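Local coordinates for protein formate dehydrogenase subunit beta (Desulfovibrio gigas, PDB 1H0H) that transfers electrons through three [4Fe-4S] clusters as the beta subunit of formate dehydrogenase, which reversibly oxidises formate to carbon dioxide, at residues B[5-10]-B[174-179]; B[23-28]-B[136-141]; B[39-44]-B[49-54]; B[179-182]-B[186-189]. One frame throughout, in Å; residues are numbered along the deposited sequence. Where two conformers were deposited one is given.

Interaction 1: residues B[5-10]-B[174-179]; sequences FVDTTR and SARLAE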
loop_
_atom_site.group_PDB
_atom_site.type_symbol
_atom_site.label_atom_id
_atom_site.label_comp_id
_atom_site.label_asym_id
_atom_site.label_seq_id
_atom_site.Cartn_x
_atom_site.Cartn_y
_atom_site.Cartn_z
ATOM N N PHE B 5 16.180 -1.817 27.849
ATOM C CA PHE B 5 16.977 -2.779 27.130
ATOM C C PHE B 5 16.734 -2.473 25.647
ATOM O O PHE B 5 15.603 -2.522 25.188
ATOM C CB PHE B 5 16.599 -4.223 27.435
ATOM C CG PHE B 5 17.221 -5.216 26.479
ATOM C CD1 PHE B 5 18.573 -5.148 26.171
ATOM C CD2 PHE B 5 16.450 -6.183 25.858
ATOM C CE1 PHE B 5 19.165 -6.063 25.281
ATOM C CE2 PHE B 5 17.024 -7.089 24.960
ATOM C CZ PHE B 5 18.396 -7.022 24.681
ATOM N N VAL B 6 17.791 -2.129 24.922
ATOM C CA VAL B 6 17.663 -1.867 23.492
ATOM C C VAL B 6 18.301 -3.010 22.704
ATOM O O VAL B 6 19.520 -3.194 22.716
ATOM C CB VAL B 6 18.331 -0.535 23.117
ATOM C CG1 VAL B 6 18.038 -0.183 21.666
ATOM C CG2 VAL B 6 17.890 0.600 24.074
ATOM N N ASP B 7 17.476 -3.804 22.035
ATOM C CA ASP B 7 17.985 -4.933 21.283
ATOM C C ASP B 7 18.156 -4.491 19.839
ATOM O O ASP B 7 17.188 -4.523 19.083
ATOM C CB ASP B 7 17.001 -6.100 21.391
ATOM C CG ASP B 7 17.477 -7.340 20.695
ATOM O OD1 ASP B 7 18.528 -7.300 20.024
ATOM O OD2 ASP B 7 16.847 -8.415 20.757
ATOM N N THR B 8 19.365 -4.056 19.459
ATOM C CA THR B 8 19.600 -3.590 18.083
ATOM C C THR B 8 19.356 -4.676 17.045
ATOM O O THR B 8 19.103 -4.376 15.868
ATOM C CB THR B 8 21.023 -3.010 17.887
ATOM O OG1 THR B 8 21.993 -4.057 18.036
ATOM C CG2 THR B 8 21.366 -1.982 18.969
ATOM N N THR B 9 19.369 -5.938 17.454
ATOM C CA THR B 9 19.150 -6.977 16.460
ATOM C C THR B 9 17.695 -6.986 15.973
ATOM O O THR B 9 17.385 -7.643 14.996
ATOM C CB THR B 9 19.536 -8.391 16.951
ATOM O OG1 THR B 9 18.587 -8.871 17.933
ATOM C CG2 THR B 9 20.886 -8.388 17.647
ATOM N N ARG B 10 16.810 -6.286 16.678
ATOM C CA ARG B 10 15.416 -6.221 16.246
ATOM C C ARG B 10 15.025 -4.885 15.602
ATOM O O ARG B 10 13.892 -4.740 15.147
ATOM C CB ARG B 10 14.460 -6.505 17.411
ATOM C CG ARG B 10 14.665 -7.846 18.083
ATOM C CD ARG B 10 13.671 -8.110 19.183
ATOM N NE ARG B 10 12.316 -8.290 18.674
ATOM C CZ ARG B 10 11.809 -9.487 18.407
ATOM N NH1 ARG B 10 12.577 -10.553 18.598
ATOM N NH2 ARG B 10 10.551 -9.626 17.953
ATOM N N SER B 174 20.565 -9.821 29.509
ATOM C CA SER B 174 21.393 -11.017 29.669
ATOM C C SER B 174 20.827 -12.247 28.989
ATOM O O SER B 174 21.550 -13.011 28.362
ATOM C CB SER B 174 21.574 -11.336 31.146
ATOM O OG SER B 174 22.633 -10.558 31.668
ATOM N N ALA B 175 19.538 -12.462 29.165
ATOM C CA ALA B 175 18.874 -13.577 28.527
ATOM C C ALA B 175 18.938 -13.453 27.000
ATOM O O ALA B 175 19.163 -14.443 26.300
ATOM C CB ALA B 175 17.412 -13.670 29.003
ATOM N N ARG B 176 18.760 -12.244 26.479
ATOM C CA ARG B 176 18.737 -12.082 25.030
ATOM C C ARG B 176 20.128 -12.297 24.457
ATOM O O ARG B 176 20.279 -12.918 23.397
ATOM C CB ARG B 176 18.217 -10.713 24.618
ATOM C CG ARG B 176 18.292 -10.492 23.097
ATOM C CD ARG B 176 17.456 -11.461 22.281
ATOM N NE ARG B 176 17.483 -11.059 20.871
ATOM C CZ ARG B 176 17.176 -11.842 19.846
ATOM N NH1 ARG B 176 16.800 -13.111 20.037
ATOM N NH2 ARG B 176 17.248 -11.349 18.609
ATOM N N LEU B 177 21.140 -11.791 25.166
ATOM C CA LEU B 177 22.521 -12.035 24.773
ATOM C C LEU B 177 22.804 -13.535 24.731
ATOM O O LEU B 177 23.471 -14.019 23.821
ATOM C CB LEU B 177 23.507 -11.392 25.751
ATOM C CG LEU B 177 24.959 -11.765 25.447
ATOM C CD1 LEU B 177 25.319 -11.349 24.024
ATOM C CD2 LEU B 177 25.922 -11.144 26.445
ATOM N N ALA B 178 22.324 -14.269 25.733
ATOM C CA ALA B 178 22.561 -15.701 25.775
ATOM C C ALA B 178 21.970 -16.407 24.561
ATOM O O ALA B 178 22.553 -17.365 24.049
ATOM C CB ALA B 178 22.006 -16.312 27.075
ATOM N N GLU B 179 20.816 -15.928 24.115
ATOM C CA GLU B 179 20.078 -16.516 22.995
ATOM C C GLU B 179 20.774 -16.376 21.638
ATOM O O GLU B 179 20.495 -17.142 20.711
ATOM C CB GLU B 179 18.696 -15.871 22.923
ATOM C CG GLU B 179 17.758 -16.479 21.903
ATOM C CD GLU B 179 16.475 -15.687 21.777
ATOM O OE1 GLU B 179 16.440 -14.529 22.260
ATOM O OE2 GLU B 179 15.502 -16.220 21.198
#
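D7 and R176 both leave their backbones with CG trans to N (chi1 -177° and 176°), and a bend at chi2 of R176 turns its guanidinium toward the carboxylate that D7 extends from the end of strand 2-7. NE of R176 gives a salt-bridged hydrogen bond to D7 OD2 at 2.7 Å, on the syn side of that oxygen but well bent. The second oxygen serves the 5-10 segment itself: D7 OD1 accepts from T9 N at 3.0 Å, closing an Asx turn at the start of the 3-10 segment 8-10, and T9 OG1 donates to it at 2.6 Å. T9 OG1 in turn accepts from R176 NH2, 2.9 Å away and close to the guanidinium plane. The NE and NH2 bonds together fix the rotation of the guanidinium and probably stabilise the charge of D7. In the conformer given, R176 NH1 also bonds E179 OE1, a less certain link because E179 has an alternate. Nearer the helix, the F5 and R176 side chains cross at about a right angle, R176 CB lying 3.7 Å from F5 CZ. The contact packs helix 166-180 against the mixed sheet: strand 2-7 lies between strands 161-163 and 197-201, L200 of the latter touches F5, D7 and R176, and M169, M172 and A173 of the helix cover F5.

Interaction 2: residues B[23-28]-B[136-141]; sequences QWHGNP and KCDMCI. With SF4 (iron/sulfur cluster), chain M; SF4 (iron/sulfur cluster), chain N.
A histidine-carboxylate hydrogen bond beside a [4Fe-4S] cluster joins the C-terminal end of helix 16-25 to the cysteine-bearing loop before helix 141-144, within the ferredoxin-type cluster-binding fold. H25 and D138 approach from opposite directions, and NE2 of H25 donates to D138 OD1 at 2.8 Å. The bond lies close to the imidazole plane but reaches the oxygen from above the carboxylate plane, the two flat groups being turned 53° apart. Because H25 ND1 is bonded to the carbonyl of C21, both ring nitrogens are occupied and the rotation of the imidazole is fixed. Held this way, the ring sets its CE1 3.2 Å from sulfide S2 of the cluster and 3.7 Å from C140 SG.

The loop supplies two of the four cysteine ligands: C137 SG binds iron FE3 at 2.2 Å and C140 SG binds iron FE1 at 2.3 Å, while C21 and C152 complete the set. C137 SG also accepts a hydrogen bond from M139 N, which would be expected to draw some charge from the thiolate. W24 lies against H25, with CD1 over the centre of one ring face and its indole in an oblique sulfur-aromatic contact with C140; D142 takes its NE1. Ahead of C137, K136 turns toward the neighbouring cluster, where its CD lies 3.5 Å from sulfide S3; its NZ bonds V101 O and also donates to C137 O at 2.8 Å.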
loop_
_atom_site.group_PDB
_atom_site.type_symbol
_atom_site.label_atom_id
_atom_site.label_comp_id
_atom_site.label_asym_id
_atom_site.label_seq_id
_atom_site.Cartn_x
_atom_site.Cartn_y
_atom_site.Cartn_z
ATOM N N GLN B 23 8.172 14.495 18.777
ATOM C CA GLN B 23 6.750 14.790 18.894
ATOM C C GLN B 23 6.341 14.984 20.349
ATOM O O GLN B 23 5.617 15.936 20.665
ATOM C CB GLN B 23 5.878 13.688 18.244
ATOM C CG GLN B 23 4.441 14.174 17.890
ATOM C CD GLN B 23 3.439 14.117 19.045
ATOM O OE1 GLN B 23 2.410 14.813 19.026
ATOM N NE2 GLN B 23 3.717 13.286 20.020
ATOM N N TRP B 24 6.804 14.103 21.233
ATOM C CA TRP B 24 6.447 14.227 22.634
ATOM C C TRP B 24 7.035 15.481 23.262
ATOM O O TRP B 24 6.347 16.207 23.961
ATOM C CB TRP B 24 6.859 13.016 23.469
ATOM C CG TRP B 24 6.397 13.193 24.901
ATOM C CD1 TRP B 24 7.165 13.387 25.999
ATOM C CD2 TRP B 24 5.045 13.255 25.341
ATOM N NE1 TRP B 24 6.371 13.535 27.118
ATOM C CE2 TRP B 24 5.062 13.466 26.737
ATOM C CE3 TRP B 24 3.802 13.111 24.699
ATOM C CZ2 TRP B 24 3.901 13.559 27.492
ATOM C CZ3 TRP B 24 2.641 13.204 25.451
ATOM C CH2 TRP B 24 2.699 13.417 26.832
ATOM N N HIS B 25 8.299 15.753 22.988
ATOM C CA HIS B 25 8.949 16.884 23.641
ATOM C C HIS B 25 8.770 18.221 22.932
ATOM O O HIS B 25 9.189 19.253 23.458
ATOM C CB HIS B 25 10.440 16.590 23.805
ATOM C CG HIS B 25 10.724 15.376 24.623
ATOM N ND1 HIS B 25 10.596 14.091 24.123
ATOM C CD2 HIS B 25 11.094 15.249 25.921
ATOM C CE1 HIS B 25 10.935 13.228 25.069
ATOM N NE2 HIS B 25 11.216 13.908 26.176
ATOM N N GLY B 26 8.179 18.219 21.731
ATOM C CA GLY B 26 8.092 19.449 20.977
ATOM C C GLY B 26 9.419 19.927 20.406
ATOM O O GLY B 26 9.629 21.129 20.251
ATOM N N ASN B 27 10.312 19.000 20.057
ATOM C CA ASN B 27 11.607 19.420 19.552
ATOM C C ASN B 27 11.486 19.709 18.072
ATOM O O ASN B 27 10.837 18.957 17.343
ATOM C CB ASN B 27 12.684 18.343 19.781
ATOM C CG ASN B 27 13.009 18.110 21.252
ATOM O OD1 ASN B 27 12.839 18.986 22.092
ATOM N ND2 ASN B 27 13.517 16.922 21.557
ATOM N N PRO B 28 12.067 20.808 17.624
ATOM C CA PRO B 28 12.026 21.159 16.203
ATOM C C PRO B 28 12.950 20.276 15.373
ATOM O O PRO B 28 13.858 19.642 15.913
ATOM C CB PRO B 28 12.563 22.602 16.186
ATOM C CG PRO B 28 13.526 22.604 17.361
ATOM C CD PRO B 28 12.754 21.836 18.436
ATOM N N LYS B 136 19.271 16.901 26.450
ATOM C CA LYS B 136 19.463 15.522 26.024
ATOM C C LYS B 136 18.209 14.777 26.482
ATOM O O LYS B 136 17.296 15.388 27.045
ATOM C CB LYS B 136 20.705 14.917 26.706
ATOM C CG LYS B 136 20.550 14.816 28.216
ATOM C CD LYS B 136 21.677 13.982 28.888
ATOM C CE LYS B 136 21.309 13.596 30.351
ATOM N NZ LYS B 136 20.064 12.699 30.384
ATOM N N CYS B 137 18.152 13.472 26.211
ATOM C CA CYS B 137 17.071 12.603 26.643
ATOM C C CYS B 137 16.720 12.824 28.113
ATOM O O CYS B 137 17.613 12.833 28.979
ATOM C CB CYS B 137 17.534 11.155 26.450
ATOM S SG CYS B 137 16.537 9.892 27.223
ATOM N N ASP B 138 15.432 13.016 28.403
ATOM C CA ASP B 138 15.004 13.166 29.790
ATOM C C ASP B 138 14.265 11.929 30.311
ATOM O O ASP B 138 13.476 12.008 31.266
ATOM C CB ASP B 138 14.169 14.435 29.982
ATOM C CG ASP B 138 12.797 14.364 29.320
ATOM O OD1 ASP B 138 12.499 13.376 28.625
ATOM O OD2 ASP B 138 11.967 15.294 29.445
ATOM N N MET B 139 14.530 10.796 29.671
ATOM C CA MET B 139 13.871 9.531 30.011
ATOM C C MET B 139 12.344 9.682 29.968
ATOM O O MET B 139 11.633 8.909 30.602
ATOM C CB MET B 139 14.322 9.052 31.424
ATOM C CG MET B 139 14.255 7.544 31.649
ATOM S SD MET B 139 14.515 6.943 33.360
ATOM C CE MET B 139 16.251 6.625 33.409
ATOM N N CYS B 140 11.840 10.671 29.240
ATOM C CA CYS B 140 10.415 10.950 29.266
ATOM C C CYS B 140 9.920 10.958 30.722
ATOM O O CYS B 140 8.916 10.299 31.079
ATOM C CB CYS B 140 9.649 9.893 28.432
ATOM S SG CYS B 140 9.789 10.111 26.657
ATOM N N ILE B 141 10.619 11.714 31.573
ATOM C CA ILE B 141 10.307 11.733 32.983
ATOM C C ILE B 141 8.818 11.982 33.281
ATOM O O ILE B 141 8.246 11.336 34.162
ATOM C CB ILE B 141 11.249 12.721 33.749
ATOM C CG1 ILE B 141 11.059 12.595 35.268
ATOM C CG2 ILE B 141 10.991 14.128 33.334
ATOM C CD1 ILE B 141 11.312 11.220 35.796
HETATM FE FE1 SF4 M . 11.980 9.835 26.055
HETATM FE FE2 SF4 M . 13.179 8.007 24.388
HETATM FE FE3 SF4 M . 14.715 9.661 25.995
HETATM FE FE4 SF4 M . 13.359 10.674 23.822
HETATM S S1 SF4 M . 15.042 9.075 23.833
HETATM S S2 SF4 M . 13.490 11.524 25.949
HETATM S S3 SF4 M . 11.512 9.461 23.740
HETATM S S4 SF4 M . 13.258 8.135 26.823
HETATM FE FE1 SF4 N . 26.539 11.070 29.172
HETATM FE FE2 SF4 N . 23.855 10.633 29.642
HETATM FE FE3 SF4 N . 25.870 9.238 31.127
HETATM FE FE4 SF4 N . 25.501 11.950 31.512
HETATM S S1 SF4 N . 23.973 10.223 32.054
HETATM S S2 SF4 N . 27.447 10.976 31.271
HETATM S S3 SF4 N . 24.901 12.639 29.331
HETATM S S4 SF4 N . 25.375 9.068 28.806
#

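Interaction 3: residues B[39-44]-B[49-54]; sequences QNPPDF and YKLVRM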
loop_
_atom_site.group_PDB
_atom_site.type_symbol
_atom_site.label_atom_id
_atom_site.label_comp_id
_atom_site.label_asym_id
_atom_site.label_seq_id
_atom_site.Cartn_x
_atom_site.Cartn_y
_atom_site.Cartn_z
ATOM N N GLN B 39 21.166 8.055 7.406
ATOM C CA GLN B 39 21.099 8.583 8.768
ATOM C C GLN B 39 21.076 10.130 8.734
ATOM O O GLN B 39 21.774 10.758 7.926
ATOM C CB GLN B 39 22.298 8.093 9.574
ATOM C CG GLN B 39 22.461 8.820 10.901
ATOM C CD GLN B 39 23.780 8.446 11.583
ATOM O OE1 GLN B 39 24.318 7.356 11.349
ATOM N NE2 GLN B 39 24.315 9.357 12.384
ATOM N N ASN B 40 20.217 10.730 9.543
ATOM C CA ASN B 40 20.115 12.194 9.630
ATOM C C ASN B 40 19.175 12.566 10.772
ATOM O O ASN B 40 18.144 11.903 10.947
ATOM C CB ASN B 40 19.638 12.787 8.284
ATOM C CG ASN B 40 20.713 13.637 7.611
ATOM O OD1 ASN B 40 21.478 14.337 8.289
ATOM N ND2 ASN B 40 20.776 13.581 6.276
ATOM N N PRO B 41 19.537 13.527 11.621
ATOM C CA PRO B 41 20.806 14.275 11.565
ATOM C C PRO B 41 22.052 13.392 11.813
ATOM O O PRO B 41 21.960 12.242 12.228
ATOM C CB PRO B 41 20.672 15.304 12.689
ATOM C CG PRO B 41 19.254 15.253 13.171
ATOM C CD PRO B 41 18.689 13.941 12.754
ATOM N N PRO B 42 23.210 13.943 11.523
ATOM C CA PRO B 42 24.484 13.215 11.625
ATOM C C PRO B 42 24.849 12.860 13.050
ATOM O O PRO B 42 25.601 11.912 13.284
ATOM C CB PRO B 42 25.522 14.240 11.130
ATOM C CG PRO B 42 24.779 15.264 10.466
ATOM C CD PRO B 42 23.377 15.313 11.022
ATOM N N ASP B 43 24.341 13.632 13.999
ATOM C CA ASP B 43 24.764 13.468 15.378
ATOM C C ASP B 43 23.733 14.099 16.293
ATOM O O ASP B 43 22.834 14.812 15.849
ATOM C CB ASP B 43 26.151 14.135 15.544
ATOM C CG ASP B 43 26.850 13.787 16.879
ATOM O OD1 ASP B 43 26.614 12.690 17.456
ATOM O OD2 ASP B 43 27.700 14.552 17.397
ATOM N N PHE B 44 23.827 13.801 17.580
ATOM C CA PHE B 44 22.991 14.469 18.552
ATOM C C PHE B 44 23.161 15.973 18.465
ATOM O O PHE B 44 24.248 16.456 18.174
ATOM C CB PHE B 44 23.477 14.126 19.961
ATOM C CG PHE B 44 23.228 12.713 20.379
ATOM C CD1 PHE B 44 21.940 12.219 20.476
ATOM C CD2 PHE B 44 24.278 11.900 20.754
ATOM C CE1 PHE B 44 21.703 10.905 20.904
ATOM C CE2 PHE B 44 24.053 10.604 21.193
ATOM C CZ PHE B 44 22.735 10.113 21.281
ATOM N N TYR B 49 17.369 14.205 20.802
ATOM C CA TYR B 49 17.805 13.378 21.897
ATOM C C TYR B 49 17.886 11.911 21.515
ATOM O O TYR B 49 18.504 11.125 22.209
ATOM C CB TYR B 49 16.807 13.446 23.029
ATOM C CG TYR B 49 16.360 14.796 23.524
ATOM C CD1 TYR B 49 17.112 15.963 23.309
ATOM C CD2 TYR B 49 15.174 14.900 24.242
ATOM C CE1 TYR B 49 16.694 17.178 23.806
ATOM C CE2 TYR B 49 14.757 16.106 24.731
ATOM C CZ TYR B 49 15.512 17.242 24.508
ATOM O OH TYR B 49 15.043 18.430 25.025
ATOM N N LYS B 50 17.195 11.539 20.438
ATOM C CA LYS B 50 17.112 10.142 20.028
ATOM C C LYS B 50 17.527 10.177 18.582
ATOM O O LYS B 50 16.964 10.933 17.781
ATOM C CB LYS B 50 15.674 9.627 20.222
ATOM C CG LYS B 50 15.456 8.137 19.912
ATOM C CD LYS B 50 16.280 7.224 20.860
ATOM C CE LYS B 50 15.739 5.813 20.869
ATOM N NZ LYS B 50 16.631 4.793 21.562
ATOM N N LEU B 51 18.573 9.424 18.271
ATOM C CA LEU B 51 19.115 9.439 16.936
ATOM C C LEU B 51 19.394 8.038 16.417
ATOM O O LEU B 51 20.217 7.308 16.972
ATOM C CB LEU B 51 20.408 10.260 16.937
ATOM C CG LEU B 51 20.973 10.438 15.540
ATOM C CD1 LEU B 51 20.085 11.333 14.708
ATOM C CD2 LEU B 51 22.398 10.988 15.625
ATOM N N VAL B 52 18.705 7.651 15.348
ATOM C CA VAL B 52 18.951 6.330 14.789
ATOM C C VAL B 52 20.187 6.354 13.899
ATOM O O VAL B 52 20.195 6.920 12.797
ATOM C CB VAL B 52 17.712 5.745 14.050
ATOM C CG1 VAL B 52 18.058 4.399 13.453
ATOM C CG2 VAL B 52 16.521 5.619 15.029
ATOM N N ARG B 53 21.257 5.757 14.408
ATOM C CA ARG B 53 22.502 5.728 13.682
ATOM C C ARG B 53 22.470 4.524 12.769
ATOM O O ARG B 53 21.873 3.509 13.110
ATOM C CB ARG B 53 23.660 5.663 14.665
ATOM C CG ARG B 53 23.835 6.916 15.495
ATOM C CD ARG B 53 25.018 6.837 16.449
ATOM N NE ARG B 53 25.072 7.933 17.411
ATOM C CZ ARG B 53 25.490 9.158 17.114
ATOM N NH1 ARG B 53 25.869 9.457 15.871
ATOM N NH2 ARG B 53 25.529 10.082 18.051
ATOM N N MET B 54 23.064 4.647 11.589
ATOM C CA MET B 54 22.968 3.586 10.594
ATOM C C MET B 54 24.316 3.426 9.918
ATOM O O MET B 54 24.864 4.404 9.368
ATOM C CB MET B 54 21.874 3.908 9.553
ATOM C CG MET B 54 20.475 4.224 10.131
ATOM S SD MET B 54 19.321 5.008 8.909
ATOM C CE MET B 54 18.929 3.605 7.817
HETATM O O HOH W 1 26.597 8.157 13.525
HETATM O O HOH W 2 18.750 9.010 11.842
HETATM O O HOH W 3 28.304 11.326 14.610
#
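The entry into the long two-stranded antiparallel hairpin 51-59/62-70, where K50 and V52 line the pockets of two [4Fe-4S] clusters, is covered by the irregular 39-44 segment, which Q39 and R53 fasten to the first strand. Q39, extended beyond CG, places OE1 3.0 Å from M54 N; this nearly straight hydrogen bond comes from above the amide carbonyl plane. R53 reaches back to D43, its NH2 giving an almost linear salt-bridged bond to OD1 at 2.9 Å, in the guanidinium plane. Water 1 accepts from both Q39 NE2 and R53 NH1. Between these polar links the two methyls of L51 pack on the loop: CD1 meets P41 CD at 3.5 Å, beyond the cis peptide, and CD2 approaches D43 CA at 3.4 Å while lying over one guanidinium face, offset toward its rim. R53 CZ lies 5.0 Å from the F44 ring centroid, a long and at most weak cation-pi attraction. Each charge has a second partner, R53 NE pairing with D70 and D43 OD2 with R126. Strand 62-70 pairs with strand 51-59 through backbone bonds of L51 with D70 and R53 with F68, while helix 16-25 meets P41 and L51 through Q18 and V52 through C17.

Interaction 4: residues B[179-182]-B[186-189]; sequences EIKA and DAKL
I180, in the weakly bonded last part of helix 166-180, is the first residue of the 179-182 segment to meet the returning chain, and it does so through the tip of its longer branch. In the conformer given, CG1 sits between the backbone N and carbonyl carbon (chi1 75°), a position that directs CD1 onto the methyl of A187, 3.7 Å from its CB; CG1 itself lies 4.0 Å from the same atom. This is a small apolar contact, methyl against methyl, and a less certain one because I180 has an alternate. It is continued by L200 and T9, which also touch I180, and by L177, which touches A187.

K181 follows with a polar grip on the same residue. Its chain is bent at chi2 and chi3 (-83° and 65°), curling the ammonium group back to the A187 carbonyl. NZ donates to A187 O at 2.7 Å, in the carbonyl plane and on a lone pair, and CE follows alongside, 3.3 Å from that oxygen. NZ has a further, weak hydrogen bond to the carbonyl of S185, so the one ammonium group gathers two backbone oxygens of the chain that comes back. The carboxylate of D186 stays farther off, its OD1 5.8 Å from NZ, where it can contribute at most a long-range attraction.

A187 is thus held by its carbonyl, and less certainly by its methyl, just before strand 188-189 begins. Far from the clusters, this is a short helix-to-strand connection, in which a helix packed on a sheet passes through a short loop into the outermost strand of that sheet within the chain, here antiparallel to strand 197-201.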
loop_
_atom_site.group_PDB
_atom_site.type_symbol
_atom_site.label_atom_id
_atom_site.label_comp_id
_atom_site.label_asym_id
_atom_site.label_seq_id
_atom_site.Cartn_x
_atom_site.Cartn_y
_atom_site.Cartn_z
ATOM N N GLU B 179 20.816 -15.928 24.115
ATOM C CA GLU B 179 20.078 -16.516 22.995
ATOM C C GLU B 179 20.774 -16.376 21.638
ATOM O O GLU B 179 20.495 -17.142 20.711
ATOM C CB GLU B 179 18.696 -15.871 22.923
ATOM C CG GLU B 179 17.758 -16.479 21.903
ATOM C CD GLU B 179 16.475 -15.687 21.777
ATOM O OE1 GLU B 179 16.440 -14.529 22.260
ATOM O OE2 GLU B 179 15.502 -16.220 21.198
ATOM N N ILE B 180 21.668 -15.398 21.508
ATOM C CA ILE B 180 22.372 -15.189 20.246
ATOM C C ILE B 180 23.888 -15.366 20.325
ATOM O O ILE B 180 24.561 -15.339 19.290
ATOM C CB ILE B 180 22.044 -13.796 19.679
ATOM C CG1 ILE B 180 22.787 -12.711 20.446
ATOM C CG2 ILE B 180 20.539 -13.525 19.729
ATOM C CD1 ILE B 180 22.794 -11.399 19.725
ATOM N N LYS B 181 24.435 -15.526 21.525
ATOM C CA LYS B 181 25.882 -15.666 21.667
ATOM C C LYS B 181 26.524 -16.715 20.742
ATOM O O LYS B 181 27.638 -16.526 20.238
ATOM C CB LYS B 181 26.246 -16.028 23.112
ATOM C CG LYS B 181 26.549 -14.853 24.018
ATOM C CD LYS B 181 27.992 -14.380 23.868
ATOM C CE LYS B 181 28.251 -13.820 22.477
ATOM N NZ LYS B 181 29.547 -13.112 22.431
ATOM N N ALA B 182 25.839 -17.835 20.563
ATOM C CA ALA B 182 26.361 -18.922 19.747
ATOM C C ALA B 182 26.534 -18.492 18.294
ATOM O O ALA B 182 27.634 -18.606 17.741
ATOM C CB ALA B 182 25.446 -20.137 19.837
ATOM N N ASP B 186 30.465 -12.580 18.571
ATOM C CA ASP B 186 30.993 -11.289 19.016
ATOM C C ASP B 186 29.903 -10.367 19.603
ATOM O O ASP B 186 30.121 -9.168 19.826
ATOM C CB ASP B 186 31.777 -10.602 17.900
ATOM C CG ASP B 186 32.940 -11.451 17.403
ATOM O OD1 ASP B 186 33.086 -12.593 17.885
ATOM O OD2 ASP B 186 33.766 -11.066 16.544
ATOM N N ALA B 187 28.736 -10.928 19.882
ATOM C CA ALA B 187 27.666 -10.125 20.444
ATOM C C ALA B 187 28.022 -9.749 21.868
ATOM O O ALA B 187 28.706 -10.506 22.552
ATOM C CB ALA B 187 26.381 -10.883 20.432
ATOM N N LYS B 188 27.572 -8.583 22.313
ATOM C CA LYS B 188 27.754 -8.218 23.722
ATOM C C LYS B 188 26.808 -7.118 24.151
ATOM O O LYS B 188 26.181 -6.476 23.322
ATOM C CB LYS B 188 29.186 -7.773 23.994
ATOM C CG LYS B 188 29.642 -6.646 23.087
ATOM C CD LYS B 188 31.086 -6.240 23.412
ATOM C CE LYS B 188 31.136 -5.413 24.670
ATOM N NZ LYS B 188 32.502 -5.424 25.289
ATOM N N LEU B 189 26.714 -6.928 25.465
ATOM C CA LEU B 189 25.949 -5.836 26.019
ATOM C C LEU B 189 26.937 -4.692 26.168
ATOM O O LEU B 189 28.117 -4.919 26.389
ATOM C CB LEU B 189 25.358 -6.213 27.366
ATOM C CG LEU B 189 24.350 -7.349 27.284
ATOM C CD1 LEU B 189 23.822 -7.673 28.658
ATOM C CD2 LEU B 189 23.222 -6.887 26.362
#

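How the interactions relate
Starting from the N terminus, strand 2-7 opens interaction 1, whose loop closes only at helix 166-180 and encloses both interaction 2 and interaction 3. Helix 16-25 then opens interaction 2, closed by the cysteine loop at 136-141; within that span interaction 3 closes a short local loop leading into strand 51-59. Y49 joins these two, touching H25, N27, K136 and C137. Interaction 4 begins on E179, where interaction 1 ends, and the two meet through L177 with A187 and T9 with I180. No loops cross. Interactions 1 and 4 join helix 166-180 to the mixed sheet, on the opposite side of the chain's centre from interaction 2.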